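PDB 6GV5: hyperosmolarity resistance protein Emb from Staphylococcus epidermidis, which binds surface-immobilised fibronectin as a giant extracellular matrix binding protein, and so mediates adherence of the bacterium. Local coordinates for residues 6-11 / 41-46; 10-15 / 32-37; 58-63 / 109-114. All blocks are in the same frame, centred on the assembly; numbering follows the deposited sequence.

Interaction 1 (6-11 / 41-46); sequences QDAKTD and ANVAKQ
Ala8 and Lys9 on one helix face Val43 on another, and the two backbones run in the same general direction, closest at the 6.6 Å between Lys9 CA and Val43 CA. Val43 splits its branches between the two residues. With CG1 anti to the backbone N (chi1 171°), that methyl reaches Ala8, lying 3.8 Å from the Ala8 carbonyl O and 4.4 Å from Ala8 CB. The other methyl, CG2, meets the aliphatic part of Lys9, 3.9 Å from Lys9 CG, and the two side chains cross at about a right angle. Beyond CG the Lys9 chain is extended; it passes the valine, also touches Ile34 of helix 24-35, and hydrogen-bonds through NZ to the carbonyl oxygens of Asn35 and Gln37, at the end of that helix and in the loop beyond it. No hydrogen bond joins the two segments. Leu5 and Ala12 also touch the buried Val43, which thus packs along helix 2-18 as one of the apolar residues between the first and third helices of a GA-type three-helix bundle.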
loop_
_atom_site.group_PDB
_atom_site.type_symbol
_atom_site.label_atom_id
_atom_site.label_comp_id
_atom_site.label_asym_id
_atom_site.label_seq_id
_atom_site.Cartn_x
_atom_site.Cartn_y
_atom_site.Cartn_z
ATOM N N GLN A 6 1.669 17.157 21.555
ATOM C CA GLN A 6 2.148 15.853 21.999
ATOM C C GLN A 6 1.023 14.824 22.004
ATOM O O GLN A 6 1.224 13.670 21.606
ATOM C CB GLN A 6 2.767 15.977 23.393
ATOM C CG GLN A 6 3.451 14.715 23.902
ATOM C CD GLN A 6 4.810 14.491 23.269
ATOM O OE1 GLN A 6 5.095 15.005 22.186
ATOM N NE2 GLN A 6 5.661 13.728 23.947
ATOM N N ASP A 7 -0.172 15.221 22.451
ATOM C CA ASP A 7 -1.292 14.289 22.493
ATOM C C ASP A 7 -1.778 13.932 21.092
ATOM O O ASP A 7 -2.183 12.791 20.845
ATOM C CB ASP A 7 -2.435 14.884 23.316
ATOM C CG ASP A 7 -2.122 14.931 24.801
ATOM O OD1 ASP A 7 -1.049 14.428 25.199
ATOM O OD2 ASP A 7 -2.950 15.469 25.566
ATOM N N ALA A 8 -1.755 14.892 20.165
ATOM C CA ALA A 8 -2.183 14.605 18.800
ATOM C C ALA A 8 -1.224 13.634 18.118
ATOM O O ALA A 8 -1.656 12.753 17.366
ATOM C CB ALA A 8 -2.291 15.903 18.001
ATOM N N LYS A 9 0.080 13.788 18.360
ATOM C CA LYS A 9 1.051 12.853 17.797
ATOM C C LYS A 9 0.825 11.448 18.339
ATOM O O LYS A 9 0.817 10.472 17.582
ATOM C CB LYS A 9 2.472 13.328 18.098
ATOM C CG LYS A 9 2.869 14.593 17.356
ATOM C CD LYS A 9 4.276 15.060 17.726
ATOM C CE LYS A 9 4.669 16.286 16.916
ATOM N NZ LYS A 9 5.999 16.831 17.309
ATOM N N THR A 10 0.646 11.327 19.655
ATOM C CA THR A 10 0.413 10.020 20.259
ATOM C C THR A 10 -0.816 9.354 19.655
ATOM O O THR A 10 -0.779 8.174 19.284
ATOM C CB THR A 10 0.260 10.168 21.774
ATOM O OG1 THR A 10 1.494 10.641 22.333
ATOM C CG2 THR A 10 -0.110 8.842 22.409
ATOM N N ASP A 11 -1.914 10.105 19.530
ATOM C CA ASP A 11 -3.135 9.554 18.957
ATOM C C ASP A 11 -2.906 9.080 17.530
ATOM O O ASP A 11 -3.349 7.993 17.146
ATOM C CB ASP A 11 -4.246 10.606 18.991
ATOM C CG ASP A 11 -5.474 10.174 18.215
ATOM O OD1 ASP A 11 -6.221 9.309 18.720
ATOM O OD2 ASP A 11 -5.689 10.691 17.095
ATOM N N ALA A 41 -2.331 20.846 12.960
ATOM C CA ALA A 41 -2.827 20.806 11.591
ATOM C C ALA A 41 -1.949 19.914 10.722
ATOM O O ALA A 41 -2.458 19.111 9.929
ATOM C CB ALA A 41 -2.896 22.223 11.017
ATOM N N ASN A 42 -0.627 20.024 10.871
ATOM C CA ASN A 42 0.279 19.214 10.064
ATOM C C ASN A 42 0.223 17.749 10.473
ATOM O O ASN A 42 0.357 16.857 9.625
ATOM C CB ASN A 42 1.710 19.741 10.185
ATOM C CG ASN A 42 1.952 20.966 9.327
ATOM O OD1 ASN A 42 1.221 21.229 8.372
ATOM N ND2 ASN A 42 2.995 21.722 9.659
ATOM N N VAL A 43 0.039 17.475 11.767
ATOM C CA VAL A 43 -0.136 16.095 12.208
ATOM C C VAL A 43 -1.368 15.492 11.553
ATOM O O VAL A 43 -1.345 14.346 11.090
ATOM C CB VAL A 43 -0.229 16.017 13.744
ATOM C CG1 VAL A 43 -0.631 14.613 14.186
ATOM C CG2 VAL A 43 1.101 16.419 14.371
ATOM N N ALA A 44 -2.459 16.256 11.490
ATOM C CA ALA A 44 -3.687 15.745 10.887
ATOM C C ALA A 44 -3.507 15.494 9.396
ATOM O O ALA A 44 -4.046 14.521 8.859
ATOM C CB ALA A 44 -4.838 16.724 11.127
ATOM N N LYS A 45 -2.764 16.371 8.712
ATOM C CA LYS A 45 -2.489 16.167 7.294
ATOM C C LYS A 45 -1.724 14.869 7.080
ATOM O O LYS A 45 -2.042 14.079 6.183
ATOM C CB LYS A 45 -1.689 17.341 6.730
ATOM C CG LYS A 45 -2.404 18.679 6.742
ATOM C CD LYS A 45 -1.445 19.799 6.346
ATOM C CE LYS A 45 -2.044 21.174 6.606
ATOM N NZ LYS A 45 -1.027 22.257 6.463
ATOM N N GLN A 46 -0.697 14.636 7.899
ATOM C CA GLN A 46 0.106 13.427 7.748
ATOM C C GLN A 46 -0.684 12.183 8.130
ATOM O O GLN A 46 -0.499 11.126 7.516
ATOM C CB GLN A 46 1.380 13.545 8.584
ATOM C CG GLN A 46 2.345 14.603 8.075
ATOM C CD GLN A 46 2.799 14.333 6.652
ATOM O OE1 GLN A 46 2.897 13.177 6.232
ATOM N NE2 GLN A 46 3.067 15.395 5.900
#

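Interaction 2 (10-15 / 32-37); sequences TDAKQQ and NIINQQ
Ala12 and Lys13 pack against Ile34 and Asn35 where the first two helices of the GA-type three-helix bundle lie side by side. The helices run in opposite directions, as expected for neighbours joined by a short loop, and Lys13 CA comes within 7.2 Å of Ile34 CA. Lys13 is the side chain to follow. From CB, which points toward the other helix, the chain goes to CG, and this methylene rests 3.9 Å from the Ile34 CG2 methyl; the two side chains slide past each other in opposite directions. CD comes next, 3.4 Å from Asn35 OD1. Here the chain bends (chi3 -73°) instead of running straight out, and the bend keeps the rest of it beside the asparagine: CE is 3.2 Å from Asn35 OD1, and NZ closes on the same oxygen at 2.9 Å in a hydrogen bond. The ammonium lies in the plane of the Asn35 carbonyl, on a lone pair, with a C=O...N angle of 127°. Lys13 therefore uses its aliphatic half for the apolar interface and its charged end for the exposed Asn35 at the edge of the interface. On the inner side, Ile34 CD1 meets Ala12 CB at 3.9 Å, and Ile16 and Lys9 touch the same isoleucine, so that it is embraced by successive turns of helix 2-18. Close by, Gln37 turns its amide back to the Ile33 carbonyl, whose oxygen takes Gln36 N from one face of its plane and Gln37 NE2, at 2.8 Å, from the other.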
loop_
_atom_site.group_PDB
_atom_site.type_symbol
_atom_site.label_atom_id
_atom_site.label_comp_id
_atom_site.label_asym_id
_atom_site.label_seq_id
_atom_site.Cartn_x
_atom_site.Cartn_y
_atom_site.Cartn_z
ATOM N N THR A 10 0.646 11.327 19.655
ATOM C CA THR A 10 0.413 10.020 20.259
ATOM C C THR A 10 -0.816 9.354 19.655
ATOM O O THR A 10 -0.779 8.174 19.284
ATOM C CB THR A 10 0.260 10.168 21.774
ATOM O OG1 THR A 10 1.494 10.641 22.333
ATOM C CG2 THR A 10 -0.110 8.842 22.409
ATOM N N ASP A 11 -1.914 10.105 19.530
ATOM C CA ASP A 11 -3.135 9.554 18.957
ATOM C C ASP A 11 -2.906 9.080 17.530
ATOM O O ASP A 11 -3.349 7.993 17.146
ATOM C CB ASP A 11 -4.246 10.606 18.991
ATOM C CG ASP A 11 -5.474 10.174 18.215
ATOM O OD1 ASP A 11 -6.221 9.309 18.720
ATOM O OD2 ASP A 11 -5.689 10.691 17.095
ATOM N N ALA A 12 -2.219 9.892 16.724
ATOM C CA ALA A 12 -1.992 9.532 15.329
ATOM C C ALA A 12 -1.144 8.272 15.216
ATOM O O ALA A 12 -1.429 7.396 14.391
ATOM C CB ALA A 12 -1.327 10.688 14.588
ATOM N N LYS A 13 -0.095 8.163 16.036
ATOM C CA LYS A 13 0.754 6.980 15.966
ATOM C C LYS A 13 -0.002 5.735 16.408
ATOM O O LYS A 13 0.194 4.648 15.849
ATOM C CB LYS A 13 2.004 7.189 16.818
ATOM C CG LYS A 13 2.949 8.238 16.270
ATOM C CD LYS A 13 4.200 8.359 17.126
ATOM C CE LYS A 13 3.908 9.055 18.452
ATOM N NZ LYS A 13 5.125 9.126 19.313
ATOM N N GLN A 14 -0.881 5.875 17.402
ATOM C CA GLN A 14 -1.705 4.750 17.824
ATOM C C GLN A 14 -2.633 4.293 16.705
ATOM O O GLN A 14 -2.790 3.090 16.474
ATOM C CB GLN A 14 -2.501 5.131 19.072
ATOM C CG GLN A 14 -1.636 5.282 20.314
ATOM C CD GLN A 14 -2.402 5.832 21.502
ATOM O OE1 GLN A 14 -3.505 6.361 21.352
ATOM N NE2 GLN A 14 -1.822 5.710 22.690
ATOM N N GLN A 15 -3.261 5.239 15.998
ATOM C CA GLN A 15 -4.103 4.868 14.869
ATOM C C GLN A 15 -3.296 4.136 13.806
ATOM O O GLN A 15 -3.747 3.123 13.256
ATOM C CB GLN A 15 -4.762 6.107 14.262
ATOM C CG GLN A 15 -5.740 6.814 15.182
ATOM C CD GLN A 15 -6.598 7.831 14.451
ATOM O OE1 GLN A 15 -7.154 7.541 13.392
ATOM N NE2 GLN A 15 -6.708 9.029 15.015
ATOM N N ASN A 32 7.632 8.312 12.406
ATOM C CA ASN A 32 8.718 9.284 12.468
ATOM C C ASN A 32 8.295 10.618 11.868
ATOM O O ASN A 32 8.626 11.682 12.403
ATOM C CB ASN A 32 9.943 8.737 11.739
ATOM C CG ASN A 32 11.135 9.648 11.852
ATOM O OD1 ASN A 32 11.417 10.191 12.922
ATOM N ND2 ASN A 32 11.842 9.839 10.746
ATOM N N ILE A 33 7.570 10.582 10.750
ATOM C CA ILE A 33 7.052 11.807 10.154
ATOM C C ILE A 33 6.122 12.514 11.130
ATOM O O ILE A 33 6.198 13.737 11.303
ATOM C CB ILE A 33 6.351 11.489 8.820
ATOM C CG1 ILE A 33 7.375 10.989 7.794
ATOM C CG2 ILE A 33 5.615 12.713 8.296
ATOM C CD1 ILE A 33 6.761 10.328 6.577
ATOM N N ILE A 34 5.234 11.759 11.782
ATOM C CA ILE A 34 4.330 12.349 12.770
ATOM C C ILE A 34 5.133 13.067 13.848
ATOM O O ILE A 34 4.845 14.215 14.208
ATOM C CB ILE A 34 3.424 11.267 13.382
ATOM C CG1 ILE A 34 2.412 10.729 12.360
ATOM C CG2 ILE A 34 2.693 11.806 14.609
ATOM C CD1 ILE A 34 1.366 11.726 11.920
ATOM N N ASN A 35 6.159 12.397 14.379
ATOM C CA ASN A 35 6.908 12.958 15.499
ATOM C C ASN A 35 7.593 14.267 15.134
ATOM O O ASN A 35 7.850 15.095 16.016
ATOM C CB ASN A 35 7.953 11.955 15.990
ATOM C CG ASN A 35 7.346 10.817 16.777
ATOM O OD1 ASN A 35 6.291 10.964 17.395
ATOM N ND2 ASN A 35 8.015 9.672 16.766
ATOM N N GLN A 36 7.899 14.474 13.856
ATOM C CA GLN A 36 8.631 15.656 13.418
ATOM C C GLN A 36 7.729 16.844 13.102
ATOM O O GLN A 36 8.243 17.916 12.760
ATOM C CB GLN A 36 9.481 15.327 12.184
ATOM N N GLN A 37 6.411 16.693 13.211
ATOM C CA GLN A 37 5.499 17.779 12.881
ATOM C C GLN A 37 5.450 18.803 14.013
ATOM O O GLN A 37 5.557 18.466 15.195
ATOM C CB GLN A 37 4.096 17.241 12.603
ATOM C CG GLN A 37 4.043 16.208 11.492
ATOM C CD GLN A 37 4.652 16.705 10.199
ATOM O OE1 GLN A 37 4.272 17.753 9.681
ATOM N NE2 GLN A 37 5.616 15.958 9.676
#

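Interaction 3 (58-63 / 109-114); sequences EELKVA and TDINRT
Within the three-helix bundle of the FIVAR part of the chain, Leu60 on the long helix 40-65 packs against Ile111 and Thr114 on helix 108-123. The two segments run in the same general direction, with Leu60 CA 7.2 Å from Ile111 CA. Leu60 does most of the work. Its CG stands anti to the backbone N (chi1 179°), which sends the isobutyl group across the interface; CD1 ends 3.9 Å from Thr114 CG2, methyl against methyl, the two side chains meeting at a slant. Nearer the leucine backbone, CB is 4.2 Å from the CG2 branch of Ile111. Leu60 thus touches two residues one helical turn apart, its root beside one and its end beside the other. Thr114 presents its methyl because its hydroxyl is turned to its own helix: OG1 donates to Asp110 O at 3.1 Å, tilted 27° from the carbonyl plane, while Thr114 N reaches the same oxygen from the opposite face. Ile97 of helix 81-99 touches Leu60, Ile111 and Thr114 alike and so brings a further helix into the cluster, and Ile115 and Ile118 continue the apolar surface along helix 108-123. A polar tie between the two helices lies at the partly exposed Asn112, whose OD1 is hydrogen-bonded to Lys56 NZ. Between the two segments themselves there is no hydrogen bond or ion pair, and all three touching residues are buried. The contact is held by dispersion and by exclusion of water, and the threonine can join this apolar core because the main chain of its own helix already satisfies its hydroxyl.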
loop_
_atom_site.group_PDB
_atom_site.type_symbol
_atom_site.label_atom_id
_atom_site.label_comp_id
_atom_site.label_asym_id
_atom_site.label_seq_id
_atom_site.Cartn_x
_atom_site.Cartn_y
_atom_site.Cartn_z
ATOM N N GLU A 58 -3.810 -1.827 1.379
ATOM C CA GLU A 58 -4.810 -2.887 1.445
ATOM C C GLU A 58 -5.176 -3.362 0.043
ATOM O O GLU A 58 -5.256 -4.569 -0.213
ATOM C CB GLU A 58 -6.058 -2.400 2.186
ATOM C CG GLU A 58 -5.873 -2.234 3.678
ATOM C CD GLU A 58 -7.138 -1.761 4.371
ATOM O OE1 GLU A 58 -8.045 -1.258 3.672
ATOM O OE2 GLU A 58 -7.226 -1.896 5.610
ATOM N N GLU A 59 -5.435 -2.414 -0.869
ATOM C CA GLU A 59 -5.765 -2.773 -2.243
ATOM C C GLU A 59 -4.627 -3.539 -2.901
ATOM O O GLU A 59 -4.862 -4.521 -3.623
ATOM C CB GLU A 59 -6.056 -1.518 -3.060
ATOM C CG GLU A 59 -7.298 -0.743 -2.685
ATOM C CD GLU A 59 -7.527 0.414 -3.640
ATOM O OE1 GLU A 59 -7.284 0.228 -4.852
ATOM O OE2 GLU A 59 -7.928 1.505 -3.182
ATOM N N LEU A 60 -3.395 -3.088 -2.691
ATOM C CA LEU A 60 -2.253 -3.768 -3.286
ATOM C C LEU A 60 -2.095 -5.173 -2.721
ATOM O O LEU A 60 -1.847 -6.125 -3.474
ATOM C CB LEU A 60 -0.986 -2.953 -3.058
ATOM C CG LEU A 60 0.290 -3.594 -3.625
ATOM C CD1 LEU A 60 0.283 -3.685 -5.137
ATOM C CD2 LEU A 60 1.496 -2.803 -3.131
ATOM N N LYS A 61 -2.243 -5.327 -1.400
ATOM C CA LYS A 61 -2.092 -6.646 -0.795
ATOM C C LYS A 61 -3.138 -7.622 -1.315
ATOM O O LYS A 61 -2.845 -8.808 -1.498
ATOM C CB LYS A 61 -2.170 -6.531 0.729
ATOM C CG LYS A 61 -0.872 -6.031 1.352
ATOM C CD LYS A 61 -0.985 -5.827 2.860
ATOM C CE LYS A 61 0.391 -5.692 3.510
ATOM N NZ LYS A 61 0.275 -5.470 4.995
ATOM N N VAL A 62 -4.367 -7.155 -1.555
ATOM C CA VAL A 62 -5.391 -8.019 -2.128
ATOM C C VAL A 62 -5.018 -8.394 -3.551
ATOM O O VAL A 62 -5.134 -9.558 -3.946
ATOM C CB VAL A 62 -6.763 -7.333 -2.072
ATOM C CG1 VAL A 62 -7.799 -8.104 -2.892
ATOM C CG2 VAL A 62 -7.225 -7.213 -0.622
ATOM N N ALA A 63 -4.557 -7.416 -4.340
ATOM C CA ALA A 63 -4.234 -7.690 -5.736
ATOM C C ALA A 63 -3.121 -8.716 -5.848
ATOM O O ALA A 63 -3.137 -9.573 -6.747
ATOM C CB ALA A 63 -3.826 -6.402 -6.448
ATOM N N THR A 109 0.876 7.444 -4.984
ATOM C CA THR A 109 0.830 7.390 -6.442
ATOM C C THR A 109 1.648 6.221 -6.975
ATOM O O THR A 109 1.232 5.559 -7.932
ATOM C CB THR A 109 1.323 8.707 -7.042
ATOM O OG1 THR A 109 2.579 9.070 -6.458
ATOM C CG2 THR A 109 0.301 9.799 -6.785
ATOM N N ASP A 110 2.818 5.965 -6.381
ATOM C CA ASP A 110 3.608 4.802 -6.768
ATOM C C ASP A 110 2.839 3.512 -6.507
ATOM O O ASP A 110 2.852 2.586 -7.330
ATOM C CB ASP A 110 4.935 4.778 -6.004
ATOM C CG ASP A 110 5.871 5.905 -6.409
ATOM O OD1 ASP A 110 5.834 6.326 -7.584
ATOM O OD2 ASP A 110 6.653 6.362 -5.543
ATOM N N ILE A 111 2.182 3.426 -5.347
ATOM C CA ILE A 111 1.369 2.255 -5.031
ATOM C C ILE A 111 0.221 2.128 -6.024
ATOM O O ILE A 111 -0.060 1.045 -6.553
ATOM C CB ILE A 111 0.843 2.342 -3.587
ATOM C CG1 ILE A 111 2.005 2.418 -2.599
ATOM C CG2 ILE A 111 -0.075 1.164 -3.278
ATOM C CD1 ILE A 111 2.939 1.260 -2.659
ATOM N N ASN A 112 -0.466 3.237 -6.293
ATOM C CA ASN A 112 -1.609 3.170 -7.192
ATOM C C ASN A 112 -1.172 2.716 -8.577
ATOM O O ASN A 112 -1.872 1.932 -9.228
ATOM C CB ASN A 112 -2.316 4.524 -7.260
ATOM C CG ASN A 112 -3.701 4.419 -7.861
ATOM O OD1 ASN A 112 -4.576 3.744 -7.313
ATOM N ND2 ASN A 112 -3.906 5.076 -8.996
ATOM N N ARG A 113 -0.005 3.178 -9.036
ATOM C CA ARG A 113 0.489 2.747 -10.337
ATOM C C ARG A 113 0.704 1.242 -10.359
ATOM O O ARG A 113 0.330 0.562 -11.322
ATOM C CB ARG A 113 1.788 3.473 -10.678
ATOM C CG ARG A 113 2.304 3.156 -12.072
ATOM C CD ARG A 113 3.480 4.040 -12.455
ATOM N NE ARG A 113 3.120 5.455 -12.505
ATOM C CZ ARG A 113 2.473 6.031 -13.514
ATOM N NH1 ARG A 113 2.099 5.313 -14.568
ATOM N NH2 ARG A 113 2.198 7.327 -13.470
ATOM N N THR A 114 1.303 0.702 -9.297
ATOM C CA THR A 114 1.525 -0.739 -9.240
ATOM C C THR A 114 0.207 -1.503 -9.218
ATOM O O THR A 114 0.067 -2.533 -9.893
ATOM C CB THR A 114 2.367 -1.095 -8.019
ATOM O OG1 THR A 114 3.581 -0.334 -8.035
ATOM C CG2 THR A 114 2.705 -2.576 -8.032
#

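How the interactions relate
Interactions 1 and 2 are two faces of one small core. Their centres lie 6 Å apart, they share Thr10 and Asp11, and together they place helix 2-18 against both helix 24-35 and helix 40-65. Lys9 ties them, packing on Val43 in interaction 1 while its amine reaches backbone oxygens of segment 32-37, Gln37 O included. Interaction 3 is separate, its centre about 25 Å and 23 Å from those of interactions 1 and 2, with nearest atoms about 13 and 10 Å away. The long helix 40-65 connects them: its first turns pack in interaction 1, in the part assigned to the GA module, and its later turns in interaction 3, in that assigned to the FIVAR domain.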